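Local coordinates for secreted protein (Kutzneria albida DSM 43870, PDB 5M6Q), which is a microbial transglutaminase that probably joins proteins to amines, or to one another, by acyl transfer from glutamine side chains, at residues Leu58-Leu63 with Tyr162-Arg167; Asp155-Ser160 with Glu214-Val219. One frame throughout, in Å; residues are numbered along the deposited sequence.

Contact 1: Leu58-Leu63 with Tyr162-Arg167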
# COMPACT_ATOMS: atom_id res chain seq x y z
N LEU A 58 -6.22 11.75 1.36
CA LEU A 58 -4.95 11.18 1.81
C LEU A 58 -3.75 11.94 1.27
O LEU A 58 -3.71 12.29 0.10
CB LEU A 58 -4.85 9.72 1.39
CG LEU A 58 -5.87 8.79 2.03
CD1 LEU A 58 -5.80 7.43 1.38
CD2 LEU A 58 -5.61 8.68 3.52
N SER A 59 -2.78 12.20 2.13
CA SER A 59 -1.51 12.69 1.66
C SER A 59 -0.48 11.56 1.78
O SER A 59 0.43 11.45 0.98
CB SER A 59 -1.06 13.94 2.42
OG SER A 59 -0.96 13.67 3.80
N ASN A 60 -0.67 10.69 2.78
CA ASN A 60 0.12 9.48 2.91
C ASN A 60 -0.77 8.24 2.84
O ASN A 60 -1.94 8.29 3.20
CB ASN A 60 0.91 9.48 4.22
CG ASN A 60 1.80 10.69 4.35
OD1 ASN A 60 2.43 11.12 3.38
ND2 ASN A 60 1.84 11.28 5.55
N PRO A 61 -0.22 7.13 2.35
CA PRO A 61 -1.02 5.90 2.34
C PRO A 61 -1.30 5.44 3.77
O PRO A 61 -0.38 5.36 4.58
CB PRO A 61 -0.13 4.90 1.58
CG PRO A 61 0.84 5.74 0.82
CD PRO A 61 1.08 6.95 1.69
N PRO A 62 -2.56 5.13 4.09
CA PRO A 62 -2.91 4.80 5.47
C PRO A 62 -2.38 3.43 5.88
O PRO A 62 -2.45 2.49 5.09
CB PRO A 62 -4.43 4.81 5.46
CG PRO A 62 -4.78 4.39 4.06
CD PRO A 62 -3.67 4.89 3.15
N LEU A 63 -1.89 3.31 7.12
CA LEU A 63 -1.21 2.10 7.55
C LEU A 63 -2.04 1.30 8.54
O LEU A 63 -1.55 0.35 9.14
CB LEU A 63 0.15 2.45 8.16
CG LEU A 63 1.06 3.21 7.19
CD1 LEU A 63 2.41 3.56 7.83
CD2 LEU A 63 1.29 2.41 5.91
N TYR A 162 4.81 4.10 14.41
CA TYR A 162 5.66 4.40 13.26
C TYR A 162 5.78 5.91 13.00
O TYR A 162 4.78 6.62 12.97
CB TYR A 162 5.14 3.68 12.02
CG TYR A 162 6.02 3.91 10.84
CD1 TYR A 162 7.29 3.34 10.77
CD2 TYR A 162 5.60 4.73 9.80
CE1 TYR A 162 8.12 3.58 9.69
CE2 TYR A 162 6.41 4.96 8.72
CZ TYR A 162 7.67 4.38 8.67
OH TYR A 162 8.47 4.61 7.59
N ARG A 163 7.00 6.40 12.82
CA ARG A 163 7.27 7.84 12.69
C ARG A 163 8.00 8.23 11.40
O ARG A 163 8.54 9.33 11.31
CB ARG A 163 8.12 8.33 13.87
CG ARG A 163 7.68 7.87 15.23
CD ARG A 163 8.66 8.33 16.31
NE ARG A 163 9.06 9.73 16.13
CZ ARG A 163 10.32 10.15 15.97
NH1 ARG A 163 11.33 9.28 15.99
NH2 ARG A 163 10.56 11.45 15.81
N TYR A 164 8.05 7.33 10.43
CA TYR A 164 8.76 7.58 9.17
C TYR A 164 10.25 7.89 9.34
O TYR A 164 10.84 8.58 8.50
CB TYR A 164 8.10 8.72 8.39
CG TYR A 164 6.67 8.43 8.01
CD1 TYR A 164 6.36 7.78 6.83
CD2 TYR A 164 5.63 8.80 8.85
CE1 TYR A 164 5.05 7.51 6.48
CE2 TYR A 164 4.32 8.54 8.52
CZ TYR A 164 4.03 7.90 7.34
OH TYR A 164 2.71 7.64 7.03
N ARG A 165 10.85 7.37 10.40
CA ARG A 165 12.28 7.56 10.63
C ARG A 165 13.12 6.60 9.79
O ARG A 165 12.88 5.40 9.81
CB ARG A 165 12.63 7.36 12.10
CG ARG A 165 14.11 7.64 12.39
CD ARG A 165 14.53 7.38 13.84
NE ARG A 165 15.96 7.67 14.00
CZ ARG A 165 16.86 6.78 14.38
NH1 ARG A 165 16.50 5.54 14.66
NH2 ARG A 165 18.14 7.13 14.48
N ALA A 166 14.14 7.13 9.11
CA ALA A 166 15.07 6.31 8.34
C ALA A 166 16.16 5.72 9.22
O ALA A 166 16.57 6.33 10.21
CB ALA A 166 15.71 7.12 7.23
N ARG A 167 16.65 4.55 8.85
CA ARG A 167 17.97 4.14 9.32
C ARG A 167 18.98 5.21 8.89
O ARG A 167 19.05 5.56 7.72
CB ARG A 167 18.34 2.77 8.75
CG ARG A 167 19.69 2.30 9.26
CD ARG A 167 20.06 0.94 8.78
NE ARG A 167 21.33 0.55 9.39
CZ ARG A 167 22.17 -0.34 8.89
NH1 ARG A 167 21.89 -0.96 7.75
NH2 ARG A 167 23.29 -0.61 9.54
O HOH W 1 0.94 9.72 8.11
O HOH W 2 2.23 6.20 4.93
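Tyr164 and Leu63 account for most of this loop-to-loop contact, and with Asn60 they illustrate how a single tyrosine hydroxyl can join two irregular segments. No direct hydrogen bond crosses between 58-63 and 162-167; two waters do the work. One bridges Tyr164 OH to the side-chain amide of Asn60, accepting from ND2 at 3.1 Å. The other lies at the edge of the Tyr164 ring, in its plane, 2.6 Å from Tyr164 OH, and donates to the carbonyl O of Pro61. Seen from the hydroxyl oxygen the two waters are about 125° apart, so the tip of Tyr164 is held from two directions. Asn60 also touches directly, with CB 3.8 Å from Tyr164 OH, while its amide plane is turned 47° from the ring. The OD1 end of that amide is bound by Arg43, which helps to fix its orientation.

Leu63 supplies the apolar half. Its CD1 branch reaches Tyr162 CD2 at 3.9 Å, approaching that ring obliquely, and lies 4.2 Å from Tyr164 OH, the side chains of Leu63 and Tyr164 coming from opposite directions. The two tyrosines brace each other: Tyr162 CE2 sits 3.4 Å above the Tyr164 ring, offset toward its rim, and the backbone N of Tyr164 lies over one face of the Tyr162 ring, again offset toward the rim. Tyr162 OH is hydrogen-bonded to Lys129 NZ, and its ring meets Phe131 edge-to-face, both from strand 122-131.

Asn60 also rests on Ile46, next in sequence to the chemically modified Cys45. The arrangement is a water-mediated junction of two loops over the central antiparallel sheet of the microbial transglutaminase fold, close to a bound MES, probably from the crystallisation liquor, which may mark a pocket.

Contact 2: Asp155-Ser160 with Glu214-Val219; sequences DQVDMS and EQVFTV
No ring takes part where Val157 and Met159 meet Val216, and the flat group nearby in sequence is the carboxylate of Asp158, which lies between Val157 and Met159 but makes no contact with the strand. Ser160 approaches one face of this carboxylate twice, both times at OD1: its backbone N comes from the anti side, 31° out of plane, and its OG from the syn side, 33° out of plane. The N bond, 3.1 Å from Ser160 N to Asp158 OD1, closes an Asx turn, and the hydroxyl adds a second grip at 2.9 Å from Ser160 OG to the same oxygen. The turn spans Asp158 to Ser160, with Met159 at its middle.

Here a loop packs over a strand of the central antiparallel sheet in the microbial transglutaminase fold. Strand 214-223 lies between 122-131 and 66-67, bonded through its backbone to both, with Val216 pairing with Lys129 and Phe217 with Phe67. Backbone bonds also join Val157 with Ser66, in the short strand 66-67, and Asp155 with Gly68, just past its end. Val216 faces the loop, whereas Phe217 packs against helix 70-84.

The contact itself is buried and wholly apolar. Met159 folds its chain back through three successive bends near -65°, which brings SD within 4.3 Å of Val216 CG1 and the side chain close to a bound MES molecule. Val157 meets the same methyl, the two valine side chains crossing obliquely: Val216 CG1 stands 3.9 Å from Val157 CG1 and 4.0 Å from Val157 CG2, touching both branches of the valine fork almost equally.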
# COMPACT_ATOMS: atom_id res chain seq x y z
N ASP A 155 -1.93 -11.97 12.31
CA ASP A 155 -0.87 -11.50 11.43
C ASP A 155 -0.86 -9.96 11.31
O ASP A 155 -0.16 -9.41 10.46
CB ASP A 155 -1.03 -12.16 10.05
CG ASP A 155 0.26 -12.17 9.24
OD1 ASP A 155 1.36 -12.32 9.84
OD2 ASP A 155 0.16 -12.05 8.00
N GLN A 156 -1.62 -9.26 12.16
CA GLN A 156 -1.67 -7.80 12.03
C GLN A 156 -0.47 -7.14 12.68
O GLN A 156 -0.03 -7.53 13.75
CB GLN A 156 -2.96 -7.21 12.61
CG GLN A 156 -3.11 -5.69 12.39
CD GLN A 156 -4.53 -5.19 12.66
OE1 GLN A 156 -5.32 -5.88 13.31
NE2 GLN A 156 -4.86 -4.01 12.16
N VAL A 157 0.07 -6.12 12.02
CA VAL A 157 1.21 -5.41 12.55
C VAL A 157 0.73 -4.07 13.08
O VAL A 157 0.05 -3.33 12.38
CB VAL A 157 2.31 -5.24 11.49
CG1 VAL A 157 3.36 -4.25 11.98
CG2 VAL A 157 2.92 -6.57 11.15
N ASP A 158 1.07 -3.79 14.34
CA ASP A 158 0.71 -2.53 14.95
C ASP A 158 1.63 -1.44 14.41
O ASP A 158 2.81 -1.43 14.72
CB ASP A 158 0.83 -2.63 16.47
CG ASP A 158 0.21 -1.43 17.19
OD1 ASP A 158 -0.07 -0.40 16.55
OD2 ASP A 158 -0.01 -1.52 18.42
N MET A 159 1.08 -0.50 13.65
CA MET A 159 1.89 0.57 13.07
C MET A 159 1.76 1.91 13.78
O MET A 159 2.29 2.92 13.31
CB MET A 159 1.54 0.75 11.58
CG MET A 159 1.93 -0.43 10.69
SD MET A 159 3.71 -0.74 10.58
CE MET A 159 4.36 0.70 9.71
N SER A 160 1.08 1.94 14.92
CA SER A 160 0.79 3.23 15.55
C SER A 160 2.04 3.96 16.04
O SER A 160 2.04 5.18 16.13
CB SER A 160 -0.19 3.05 16.71
OG SER A 160 0.36 2.23 17.70
N GLU A 214 12.02 -4.31 8.03
CA GLU A 214 10.61 -4.63 8.16
C GLU A 214 9.88 -4.47 6.84
O GLU A 214 10.20 -3.59 6.05
CB GLU A 214 9.92 -3.73 9.21
CG GLU A 214 10.46 -3.85 10.62
CD GLU A 214 10.20 -5.21 11.28
OE1 GLU A 214 9.34 -6.00 10.79
OE2 GLU A 214 10.86 -5.48 12.32
N GLN A 215 8.90 -5.34 6.62
CA GLN A 215 8.02 -5.23 5.46
C GLN A 215 6.63 -5.64 5.89
O GLN A 215 6.46 -6.66 6.57
CB GLN A 215 8.52 -6.12 4.31
CG GLN A 215 7.63 -6.03 3.07
CD GLN A 215 8.29 -6.65 1.85
OE1 GLN A 215 9.45 -7.04 1.89
NE2 GLN A 215 7.55 -6.73 0.75
N VAL A 216 5.64 -4.84 5.52
CA VAL A 216 4.24 -5.15 5.78
C VAL A 216 3.44 -5.12 4.49
O VAL A 216 3.84 -4.50 3.51
CB VAL A 216 3.60 -4.16 6.80
CG1 VAL A 216 4.28 -4.27 8.17
CG2 VAL A 216 3.67 -2.74 6.28
N PHE A 217 2.29 -5.78 4.50
CA PHE A 217 1.37 -5.75 3.40
C PHE A 217 0.09 -5.13 3.93
O PHE A 217 -0.50 -5.61 4.90
CB PHE A 217 1.14 -7.16 2.85
CG PHE A 217 2.39 -7.77 2.29
CD1 PHE A 217 2.72 -7.60 0.96
CD2 PHE A 217 3.26 -8.45 3.11
CE1 PHE A 217 3.87 -8.14 0.45
CE2 PHE A 217 4.42 -8.99 2.61
CZ PHE A 217 4.72 -8.84 1.29
N THR A 218 -0.34 -4.07 3.26
CA THR A 218 -1.31 -3.15 3.81
C THR A 218 -2.52 -3.08 2.92
O THR A 218 -2.40 -3.03 1.70
CB THR A 218 -0.70 -1.75 4.00
OG1 THR A 218 0.43 -1.86 4.88
CG2 THR A 218 -1.72 -0.76 4.59
N VAL A 219 -3.68 -3.09 3.54
CA VAL A 219 -4.93 -3.00 2.82
C VAL A 219 -5.51 -1.63 3.06
O VAL A 219 -5.56 -1.17 4.20
CB VAL A 219 -5.91 -4.10 3.27
CG1 VAL A 219 -7.18 -4.04 2.44
CG2 VAL A 219 -5.26 -5.46 3.19

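How the contacts relate
Read from the N terminus, the segments come in the order 58-63, 155-160, 162-167 and 214-219, so the two long loops cross. Contact 1 opens after helix 47-53 and closes 99 residues later; before it closes, contact 2 has begun, and it ends on the last strand, 214-223. Only one residue separates 155-160 from 162-167, and this part of the chain touches both the loop between helix 47-53 and strand 66-67 and the C-terminal strand 214-223. The contacts, centred 12 Å apart, also touch: Pro62 O lies 3.4 Å from Thr218 CG2, and Leu63 O is 3.9 Å from Met159 CG.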